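Maintenance of ploidy protein MOB1 (PDB 2HJN) activates the DBF2 protein kinase as its regulatory subunit, binding it so that CDC15 can phosphorylate it in late anaphase within the mitotic exit network. Local coordinates at residues D74-C83 with F161-I170; Y115-K123 with K134-W142. One frame throughout, in Å; residues are numbered along the deposited sequence.

Contact 1: residues D74-C83 with F161-I170; sequences DENEWLAVHC and FPEGFIQRVI
Asn-76 and Phe-161 meet where two near-parallel helices of the helical Mob1/phocein fold begin side by side, residues 75-83 and 165-170, their axes 11.1 Å apart at an angle of 18°. Phe-161 belongs to the loop just before the second helix. Its CG lies anti to its own carbonyl carbon (chi1 -67°), which swings the ring against the first turn of helix 75-83. There Asn-76 CB sits almost centrally over one face, 3.7 Å from the ring centroid and 8° off the normal, a CH-pi contact. The Asn-76 amide continues past that face toward Phe-161 CB, its plane well tilted from the ring, while OD1 comes to the edge of the Phe-165 ring and also touches Ile-166 CD1. The two phenylalanines are themselves packed edge to face, Phe-161 CD2 standing over the centre of the Phe-165 ring, and Ala-80 CB touches both, at the edge of Phe-161 and obliquely to Phe-165. At the N-terminus of helix 75-83, Asp-74 is the N-cap, and its OD1 accepts from Glu-77 N at 3.2 Å from above the carboxylate plane, beside Phe-161 CE1. Farther along, the contact becomes mainly apolar. The side chains of Leu-79 and Ile-166 cross at about a right angle, CD1 of Leu-79 lying 3.9 Å from CG1 of Ile-166. Ile-170 reaches across with its terminal CD1, which touches Leu-79 O and ends 3.7 Å from Cys-83 CB.

Contact 2: residues Y115-K123 with K134-W142; sequences YEYLWAFQK and KYVECLMRW
With its CG anti to the backbone N (chi1 -169°), Trp-119 lays its indole across helix 134-142, and Tyr-135, likewise anti (chi1 -176°), turns its ring back toward the incoming chain. Cys-138 CB lies beneath one face of the indole, 3.8 Å from the centroid of the five-membered ring and shifted toward the rim, with NE1 its nearest atom. The six-membered ring reaches on over the helix backbone, CH2 standing 3.7 Å from Leu-139 CA. Its edge points to the face of Tyr-135 at one end (planes at 73°) and, offset, to the face of Trp-142 at the other. Cys-138 SG meets both Trp-119 and Phe-121 obliquely, 3.7 Å from Phe-121 CE2. With an alanine at Trp-119, a gap would probably open above Cys-138 and Leu-139, and Tyr-135 and Trp-142 would lose the ring edge that meets both. Beside this cluster, a water donates to Leu-118 O at 2.6 Å and hydrogen-bonds Tyr-135 OH, tying chain to helix. Trp-142 also makes a cation-pi contact with Arg-176. The whole is an aromatic cluster holding an extended segment across a helix, near the zinc site of Cys-101, Cys-106, His-183 and His-188.

How the contacts relate
The two contacts show nested long-range contacts in a largely helical fold: along the chain, contact 2 lies entirely inside the loop closed by contact 1. Helix 75-97 leads on to strand 115-117, and helix 132-147 is followed by helix 165-187. The centres of the two contacts are about 22 Å apart and their nearest atoms about 5 Å, without touching. Helices 75-97 and 165-187, which form contact 1, also pack against helix 132-147 of contact 2, Met-140 meeting both. Farther along helix 165-187, Arg-176 and Arg-179 touch residues of contact 2; His-183, near its C-terminal end, and His-188, just after it, bind zinc. This helix thus joins the contact 1 end of the Mob1/phocein fold to the zinc site beside contact 2.

Contact 1: residues D74-C83 with F161-I170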
loop_
_atom_site.group_PDB
_atom_site.type_symbol
_atom_site.label_atom_id
_atom_site.label_comp_id
_atom_site.label_asym_id
_atom_site.label_seq_id
_atom_site.Cartn_x
_atom_site.Cartn_y
_atom_site.Cartn_z
ATOM N N ASP A 74 -14.465 -2.984 -27.326
ATOM C CA ASP A 74 -13.429 -2.361 -28.123
ATOM C C ASP A 74 -12.034 -2.627 -27.508
ATOM O O ASP A 74 -11.843 -2.438 -26.294
ATOM C CB ASP A 74 -13.706 -0.856 -28.284
ATOM C CG ASP A 74 -12.617 -0.152 -29.094
ATOM O OD1 ASP A 74 -11.954 0.771 -28.544
ATOM O OD2 ASP A 74 -12.394 -0.561 -30.265
ATOM N N GLU A 75 -11.097 -3.075 -28.347
ATOM C CA GLU A 75 -9.743 -3.458 -27.939
ATOM C C GLU A 75 -8.914 -2.309 -27.331
ATOM O O GLU A 75 -8.281 -2.489 -26.277
ATOM C CB GLU A 75 -8.983 -4.110 -29.112
ATOM C CG GLU A 75 -7.528 -4.447 -28.802
ATOM C CD GLU A 75 -6.862 -5.367 -29.826
ATOM O OE1 GLU A 75 -6.494 -6.507 -29.478
ATOM O OE2 GLU A 75 -6.652 -4.947 -30.973
ATOM N N ASN A 76 -8.896 -1.160 -28.022
ATOM C CA ASN A 76 -8.320 0.108 -27.497
ATOM C C ASN A 76 -8.860 0.510 -26.133
ATOM O O ASN A 76 -8.083 0.936 -25.259
ATOM C CB ASN A 76 -8.569 1.264 -28.467
ATOM C CG ASN A 76 -7.717 1.174 -29.712
ATOM O OD1 ASN A 76 -6.781 0.366 -29.795
ATOM N ND2 ASN A 76 -8.042 2.009 -30.707
ATOM N N GLU A 77 -10.190 0.413 -25.951
ATOM C CA GLU A 77 -10.776 0.747 -24.668
ATOM C C GLU A 77 -10.339 -0.196 -23.548
ATOM O O GLU A 77 -9.975 0.256 -22.453
ATOM C CB GLU A 77 -12.294 0.819 -24.726
ATOM C CG GLU A 77 -12.789 2.200 -24.476
ATOM C CD GLU A 77 -14.282 2.318 -24.622
ATOM O OE1 GLU A 77 -15.021 1.903 -23.683
ATOM O OE2 GLU A 77 -14.701 2.838 -25.691
ATOM N N TRP A 78 -10.414 -1.491 -23.847
ATOM C CA TRP A 78 -9.980 -2.564 -22.969
ATOM C C TRP A 78 -8.500 -2.359 -22.571
ATOM O O TRP A 78 -8.153 -2.386 -21.382
ATOM C CB TRP A 78 -10.199 -3.899 -23.701
ATOM C CG TRP A 78 -9.912 -5.145 -22.908
ATOM C CD1 TRP A 78 -8.889 -6.015 -23.106
ATOM C CD2 TRP A 78 -10.667 -5.647 -21.799
ATOM N NE1 TRP A 78 -8.967 -7.044 -22.199
ATOM C CE2 TRP A 78 -10.047 -6.846 -21.386
ATOM C CE3 TRP A 78 -11.812 -5.205 -21.128
ATOM C CZ2 TRP A 78 -10.520 -7.607 -20.319
ATOM C CZ3 TRP A 78 -12.299 -5.966 -20.067
ATOM C CH2 TRP A 78 -11.647 -7.144 -19.668
ATOM N N LEU A 79 -7.637 -2.111 -23.549
ATOM C CA LEU A 79 -6.219 -1.854 -23.246
ATOM C C LEU A 79 -5.971 -0.525 -22.469
ATOM O O LEU A 79 -5.174 -0.515 -21.518
ATOM C CB LEU A 79 -5.357 -1.967 -24.493
ATOM C CG LEU A 79 -5.413 -3.257 -25.344
ATOM C CD1 LEU A 79 -4.134 -3.462 -26.150
ATOM C CD2 LEU A 79 -5.802 -4.509 -24.607
ATOM N N ALA A 80 -6.704 0.544 -22.823
ATOM C CA ALA A 80 -6.677 1.814 -22.075
ATOM C C ALA A 80 -7.124 1.645 -20.597
ATOM O O ALA A 80 -6.459 2.134 -19.680
ATOM C CB ALA A 80 -7.517 2.895 -22.790
ATOM N N VAL A 81 -8.255 0.987 -20.374
ATOM C CA VAL A 81 -8.719 0.653 -19.009
ATOM C C VAL A 81 -7.650 -0.063 -18.196
ATOM O O VAL A 81 -7.340 0.371 -17.089
ATOM C CB VAL A 81 -10.044 -0.167 -18.972
ATOM C CG1 VAL A 81 -10.347 -0.710 -17.533
ATOM C CG2 VAL A 81 -11.197 0.716 -19.437
ATOM N N HIS A 82 -7.088 -1.143 -18.735
ATOM C CA HIS A 82 -6.089 -1.892 -18.001
ATOM C C HIS A 82 -4.746 -1.212 -17.825
ATOM O O HIS A 82 -4.074 -1.485 -16.847
ATOM C CB HIS A 82 -5.917 -3.295 -18.565
ATOM C CG HIS A 82 -7.144 -4.125 -18.378
ATOM N ND1 HIS A 82 -7.336 -4.932 -17.279
ATOM C CD2 HIS A 82 -8.289 -4.176 -19.092
ATOM C CE1 HIS A 82 -8.534 -5.480 -17.345
ATOM N NE2 HIS A 82 -9.133 -5.043 -18.439
ATOM N N CYS A 83 -4.336 -0.373 -18.782
ATOM C CA CYS A 83 -3.091 0.378 -18.640
ATOM C C CYS A 83 -3.168 1.360 -17.441
ATOM O O CYS A 83 -2.252 1.425 -16.644
ATOM C CB CYS A 83 -2.754 1.080 -19.973
ATOM S SG CYS A 83 -1.107 1.801 -20.078
ATOM N N PHE A 161 -9.610 7.234 -30.474
ATOM C CA PHE A 161 -8.210 6.901 -30.219
ATOM C C PHE A 161 -7.393 7.194 -31.487
ATOM O O PHE A 161 -7.901 6.966 -32.611
ATOM C CB PHE A 161 -8.086 5.426 -29.863
ATOM C CG PHE A 161 -8.727 5.056 -28.567
ATOM C CD1 PHE A 161 -10.076 4.684 -28.521
ATOM C CD2 PHE A 161 -7.973 5.020 -27.394
ATOM C CE1 PHE A 161 -10.687 4.330 -27.316
ATOM C CE2 PHE A 161 -8.562 4.655 -26.175
ATOM C CZ PHE A 161 -9.915 4.320 -26.131
ATOM N N PRO A 162 -6.124 7.644 -31.334
ATOM C CA PRO A 162 -5.317 7.935 -32.535
ATOM C C PRO A 162 -4.911 6.654 -33.282
ATOM O O PRO A 162 -4.903 5.553 -32.696
ATOM C CB PRO A 162 -4.064 8.611 -31.968
ATOM C CG PRO A 162 -3.928 8.010 -30.580
ATOM C CD PRO A 162 -5.367 7.880 -30.088
ATOM N N GLU A 163 -4.534 6.785 -34.548
ATOM C CA GLU A 163 -4.026 5.633 -35.273
ATOM C C GLU A 163 -2.724 5.267 -34.625
ATOM O O GLU A 163 -1.962 6.157 -34.225
ATOM C CB GLU A 163 -3.829 5.920 -36.788
ATOM C CG GLU A 163 -5.151 5.958 -37.576
ATOM C CD GLU A 163 -4.960 6.016 -39.105
ATOM O OE1 GLU A 163 -4.514 4.979 -39.683
ATOM O OE2 GLU A 163 -5.273 7.093 -39.694
ATOM N N GLY A 164 -2.479 3.959 -34.534
ATOM C CA GLY A 164 -1.273 3.388 -33.929
ATOM C C GLY A 164 -1.317 3.343 -32.398
ATOM O O GLY A 164 -0.306 3.061 -31.755
ATOM N N PHE A 165 -2.475 3.645 -31.821
ATOM C CA PHE A 165 -2.635 3.707 -30.357
ATOM C C PHE A 165 -1.896 2.587 -29.635
ATOM O O PHE A 165 -1.106 2.862 -28.766
ATOM C CB PHE A 165 -4.109 3.725 -29.962
ATOM C CG PHE A 165 -4.357 3.797 -28.452
ATOM C CD1 PHE A 165 -4.061 4.967 -27.716
ATOM C CD2 PHE A 165 -4.927 2.719 -27.792
ATOM C CE1 PHE A 165 -4.304 5.036 -26.344
ATOM C CE2 PHE A 165 -5.183 2.781 -26.410
ATOM C CZ PHE A 165 -4.879 3.927 -25.694
ATOM N N ILE A 166 -2.144 1.326 -29.996
ATOM C CA ILE A 166 -1.544 0.208 -29.249
ATOM C C ILE A 166 -0.014 0.206 -29.345
ATOM O O ILE A 166 0.685 0.012 -28.362
ATOM C CB ILE A 166 -2.110 -1.119 -29.694
ATOM C CG1 ILE A 166 -3.555 -1.195 -29.277
ATOM C CG2 ILE A 166 -1.416 -2.253 -28.988
ATOM C CD1 ILE A 166 -4.346 -2.206 -30.057
ATOM N N GLN A 167 0.506 0.481 -30.533
ATOM C CA GLN A 167 1.947 0.383 -30.772
ATOM C C GLN A 167 2.700 1.597 -30.302
ATOM O O GLN A 167 3.828 1.482 -29.801
ATOM C CB GLN A 167 2.217 0.202 -32.281
ATOM C CG GLN A 167 1.495 -1.029 -32.912
ATOM C CD GLN A 167 -0.023 -0.888 -32.991
ATOM O OE1 GLN A 167 -0.571 0.195 -33.292
ATOM N NE2 GLN A 167 -0.718 -1.993 -32.722
ATOM N N ARG A 168 2.098 2.767 -30.490
ATOM C CA ARG A 168 2.767 4.040 -30.236
ATOM C C ARG A 168 2.523 4.595 -28.829
ATOM O O ARG A 168 3.280 5.444 -28.361
ATOM C CB ARG A 168 2.311 5.063 -31.241
ATOM N N VAL A 169 1.435 4.180 -28.186
ATOM C CA VAL A 169 1.129 4.708 -26.839
ATOM C C VAL A 169 1.172 3.616 -25.776
ATOM O O VAL A 169 1.935 3.722 -24.792
ATOM C CB VAL A 169 -0.248 5.399 -26.780
ATOM C CG1 VAL A 169 -0.409 6.164 -25.437
ATOM C CG2 VAL A 169 -0.439 6.403 -27.952
ATOM N N ILE A 170 0.368 2.568 -25.979
ATOM C CA ILE A 170 0.256 1.465 -24.997
ATOM C C ILE A 170 1.596 0.719 -24.774
ATOM O O ILE A 170 2.079 0.574 -23.614
ATOM C CB ILE A 170 -0.932 0.498 -25.339
ATOM C CG1 ILE A 170 -2.321 1.183 -25.200
ATOM C CG2 ILE A 170 -0.866 -0.780 -24.484
ATOM C CD1 ILE A 170 -2.783 1.490 -23.686
#

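Contact 2: residues Y115-K123 with K134-W142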
loop_
_atom_site.group_PDB
_atom_site.type_symbol
_atom_site.label_atom_id
_atom_site.label_comp_id
_atom_site.label_asym_id
_atom_site.label_seq_id
_atom_site.Cartn_x
_atom_site.Cartn_y
_atom_site.Cartn_z
ATOM N N TYR A 115 21.647 -4.889 -15.165
ATOM C CA TYR A 115 20.729 -4.015 -15.894
ATOM C C TYR A 115 20.623 -2.656 -15.240
ATOM O O TYR A 115 20.257 -2.573 -14.075
ATOM C CB TYR A 115 19.318 -4.617 -15.954
ATOM C CG TYR A 115 19.268 -5.904 -16.731
ATOM C CD1 TYR A 115 19.591 -7.114 -16.139
ATOM C CD2 TYR A 115 18.927 -5.902 -18.081
ATOM C CE1 TYR A 115 19.575 -8.312 -16.875
ATOM C CE2 TYR A 115 18.922 -7.084 -18.827
ATOM C CZ TYR A 115 19.231 -8.268 -18.226
ATOM O OH TYR A 115 19.194 -9.418 -18.998
ATOM N N GLU A 116 20.937 -1.610 -15.997
ATOM C CA GLU A 116 20.705 -0.216 -15.572
ATOM C C GLU A 116 19.723 0.442 -16.558
ATOM O O GLU A 116 19.887 0.288 -17.790
ATOM C CB GLU A 116 22.033 0.570 -15.449
ATOM C CG GLU A 116 21.734 2.025 -15.171
ATOM C CD GLU A 116 22.890 2.898 -14.783
ATOM O OE1 GLU A 116 24.071 2.499 -14.957
ATOM O OE2 GLU A 116 22.585 4.036 -14.334
ATOM N N TYR A 117 18.689 1.117 -16.056
ATOM C CA TYR A 117 17.735 1.824 -16.925
ATOM C C TYR A 117 17.909 3.321 -16.869
ATOM O O TYR A 117 18.096 3.870 -15.808
ATOM C CB TYR A 117 16.269 1.458 -16.591
ATOM C CG TYR A 117 16.045 -0.034 -16.591
ATOM C CD1 TYR A 117 15.878 -0.726 -15.411
ATOM C CD2 TYR A 117 16.046 -0.753 -17.790
ATOM C CE1 TYR A 117 15.680 -2.140 -15.437
ATOM C CE2 TYR A 117 15.828 -2.103 -17.824
ATOM C CZ TYR A 117 15.666 -2.796 -16.660
ATOM O OH TYR A 117 15.481 -4.160 -16.706
ATOM N N LEU A 118 17.821 3.973 -18.022
ATOM C CA LEU A 118 18.189 5.376 -18.178
ATOM C C LEU A 118 16.980 6.217 -18.557
ATOM O O LEU A 118 15.994 5.678 -19.093
ATOM C CB LEU A 118 19.287 5.511 -19.262
ATOM C CG LEU A 118 20.500 4.603 -19.238
ATOM C CD1 LEU A 118 21.366 4.762 -20.527
ATOM C CD2 LEU A 118 21.362 4.824 -18.028
ATOM N N TRP A 119 17.026 7.525 -18.246
ATOM C CA TRP A 119 15.904 8.459 -18.557
ATOM C C TRP A 119 16.387 9.628 -19.406
ATOM O O TRP A 119 17.372 10.269 -19.066
ATOM C CB TRP A 119 15.259 9.032 -17.263
ATOM C CG TRP A 119 13.941 9.789 -17.472
ATOM C CD1 TRP A 119 13.733 11.147 -17.392
ATOM C CD2 TRP A 119 12.689 9.219 -17.847
ATOM N NE1 TRP A 119 12.423 11.432 -17.661
ATOM C CE2 TRP A 119 11.764 10.271 -17.963
ATOM C CE3 TRP A 119 12.256 7.897 -18.092
ATOM C CZ2 TRP A 119 10.430 10.057 -18.308
ATOM C CZ3 TRP A 119 10.928 7.677 -18.445
ATOM C CH2 TRP A 119 10.028 8.752 -18.549
ATOM N N ALA A 120 15.668 9.898 -20.496
ATOM C CA ALA A 120 15.853 11.147 -21.251
ATOM C C ALA A 120 14.915 12.227 -20.736
ATOM O O ALA A 120 13.672 12.083 -20.756
ATOM C CB ALA A 120 15.642 10.935 -22.703
ATOM N N PHE A 121 15.530 13.306 -20.255
ATOM C CA PHE A 121 14.819 14.397 -19.615
ATOM C C PHE A 121 14.129 15.308 -20.643
ATOM O O PHE A 121 13.030 15.783 -20.396
ATOM C CB PHE A 121 15.787 15.216 -18.739
ATOM C CG PHE A 121 16.031 14.608 -17.399
ATOM C CD1 PHE A 121 17.201 13.901 -17.146
ATOM C CD2 PHE A 121 15.072 14.677 -16.418
ATOM C CE1 PHE A 121 17.408 13.308 -15.914
ATOM C CE2 PHE A 121 15.269 14.076 -15.180
ATOM C CZ PHE A 121 16.438 13.398 -14.930
ATOM N N GLN A 122 14.794 15.537 -21.779
ATOM C CA GLN A 122 14.224 16.252 -22.929
ATOM C C GLN A 122 14.004 15.278 -24.098
ATOM O O GLN A 122 14.910 14.541 -24.453
ATOM C CB GLN A 122 15.163 17.373 -23.341
ATOM N N LYS A 123 12.815 15.260 -24.698
ATOM C CA LYS A 123 12.529 14.243 -25.748
ATOM C C LYS A 123 13.452 14.362 -26.987
ATOM O O LYS A 123 13.746 15.468 -27.440
ATOM C CB LYS A 123 11.047 14.227 -26.143
ATOM C CG LYS A 123 10.589 12.921 -26.798
ATOM C CD LYS A 123 9.202 13.047 -27.438
ATOM C CE LYS A 123 9.280 13.567 -28.881
ATOM N NZ LYS A 123 9.880 12.568 -29.840
ATOM N N LYS A 134 14.310 9.155 -8.443
ATOM C CA LYS A 134 14.184 10.167 -9.478
ATOM C C LYS A 134 13.626 9.589 -10.762
ATOM O O LYS A 134 12.748 10.192 -11.355
ATOM C CB LYS A 134 15.537 10.870 -9.768
ATOM C CG LYS A 134 15.447 11.986 -10.839
ATOM C CD LYS A 134 14.841 13.225 -10.142
ATOM C CE LYS A 134 14.951 14.472 -10.950
ATOM N NZ LYS A 134 14.644 15.606 -10.032
ATOM N N TYR A 135 14.165 8.440 -11.182
ATOM C CA TYR A 135 13.693 7.669 -12.313
ATOM C C TYR A 135 12.170 7.367 -12.206
ATOM O O TYR A 135 11.384 7.678 -13.111
ATOM C CB TYR A 135 14.469 6.339 -12.411
ATOM C CG TYR A 135 14.062 5.561 -13.656
ATOM C CD1 TYR A 135 12.845 4.882 -13.685
ATOM C CD2 TYR A 135 14.831 5.571 -14.811
ATOM C CE1 TYR A 135 12.424 4.200 -14.777
ATOM C CE2 TYR A 135 14.412 4.867 -15.945
ATOM C CZ TYR A 135 13.188 4.197 -15.907
ATOM O OH TYR A 135 12.684 3.491 -16.980
ATOM N N VAL A 136 11.785 6.792 -11.069
ATOM C CA VAL A 136 10.401 6.341 -10.853
ATOM C C VAL A 136 9.429 7.527 -10.857
ATOM O O VAL A 136 8.423 7.528 -11.584
ATOM C CB VAL A 136 10.286 5.452 -9.574
ATOM C CG1 VAL A 136 8.782 5.025 -9.304
ATOM C CG2 VAL A 136 11.133 4.215 -9.758
ATOM N N GLU A 137 9.814 8.583 -10.149
ATOM C CA GLU A 137 9.075 9.824 -10.168
ATOM C C GLU A 137 8.826 10.357 -11.571
ATOM O O GLU A 137 7.680 10.637 -11.926
ATOM C CB GLU A 137 9.777 10.876 -9.268
ATOM C CG GLU A 137 9.097 12.243 -9.208
ATOM C CD GLU A 137 7.833 12.273 -8.364
ATOM O OE1 GLU A 137 7.806 11.566 -7.359
ATOM O OE2 GLU A 137 6.873 13.033 -8.676
ATOM N N CYS A 138 9.899 10.554 -12.354
ATOM C CA CYS A 138 9.819 11.063 -13.732
ATOM C C CYS A 138 8.939 10.167 -14.612
ATOM O O CYS A 138 8.115 10.664 -15.403
ATOM C CB CYS A 138 11.239 11.104 -14.332
ATOM S SG CYS A 138 12.313 12.465 -13.681
ATOM N N LEU A 139 9.164 8.849 -14.533
ATOM C CA LEU A 139 8.430 7.892 -15.338
ATOM C C LEU A 139 6.956 7.922 -15.022
ATOM O O LEU A 139 6.149 7.959 -15.953
ATOM C CB LEU A 139 8.928 6.442 -15.182
ATOM C CG LEU A 139 8.261 5.237 -15.861
ATOM C CD1 LEU A 139 9.223 4.038 -15.875
ATOM C CD2 LEU A 139 7.073 4.712 -15.137
HETATM N N MSE A 140 6.603 7.835 -13.740
HETATM C CA MSE A 140 5.174 7.792 -13.329
HETATM C C MSE A 140 4.467 9.095 -13.668
HETATM O O MSE A 140 3.345 9.061 -14.151
HETATM C CB MSE A 140 5.036 7.519 -11.839
HETATM C CG MSE A 140 5.595 6.155 -11.426
HETATM SE SE MSE A 140 4.661 4.569 -12.223
HETATM C CE MSE A 140 3.407 4.400 -10.742
ATOM N N ARG A 141 5.098 10.245 -13.411
ATOM C CA ARG A 141 4.524 11.556 -13.816
ATOM C C ARG A 141 4.378 11.646 -15.350
ATOM O O ARG A 141 3.443 12.239 -15.834
ATOM C CB ARG A 141 5.368 12.766 -13.325
ATOM C CG ARG A 141 5.338 13.097 -11.780
ATOM C CD ARG A 141 3.951 13.086 -11.067
ATOM N NE ARG A 141 3.382 11.742 -10.814
ATOM C CZ ARG A 141 3.759 10.887 -9.876
ATOM N NH1 ARG A 141 4.764 11.136 -9.048
ATOM N NH2 ARG A 141 3.128 9.730 -9.779
ATOM N N TRP A 142 5.319 11.070 -16.091
ATOM C CA TRP A 142 5.188 10.986 -17.577
ATOM C C TRP A 142 3.955 10.127 -17.994
ATOM O O TRP A 142 3.203 10.486 -18.939
ATOM C CB TRP A 142 6.491 10.480 -18.242
ATOM C CG TRP A 142 6.347 10.291 -19.741
ATOM C CD1 TRP A 142 6.527 11.222 -20.726
ATOM C CD2 TRP A 142 5.967 9.087 -20.382
ATOM N NE1 TRP A 142 6.310 10.650 -21.971
ATOM C CE2 TRP A 142 5.945 9.339 -21.783
ATOM C CE3 TRP A 142 5.691 7.792 -19.917
ATOM C CZ2 TRP A 142 5.595 8.357 -22.709
ATOM C CZ3 TRP A 142 5.304 6.813 -20.860
ATOM C CH2 TRP A 142 5.298 7.096 -22.234
HETATM O O HOH W 1 13.839 4.264 -19.514
#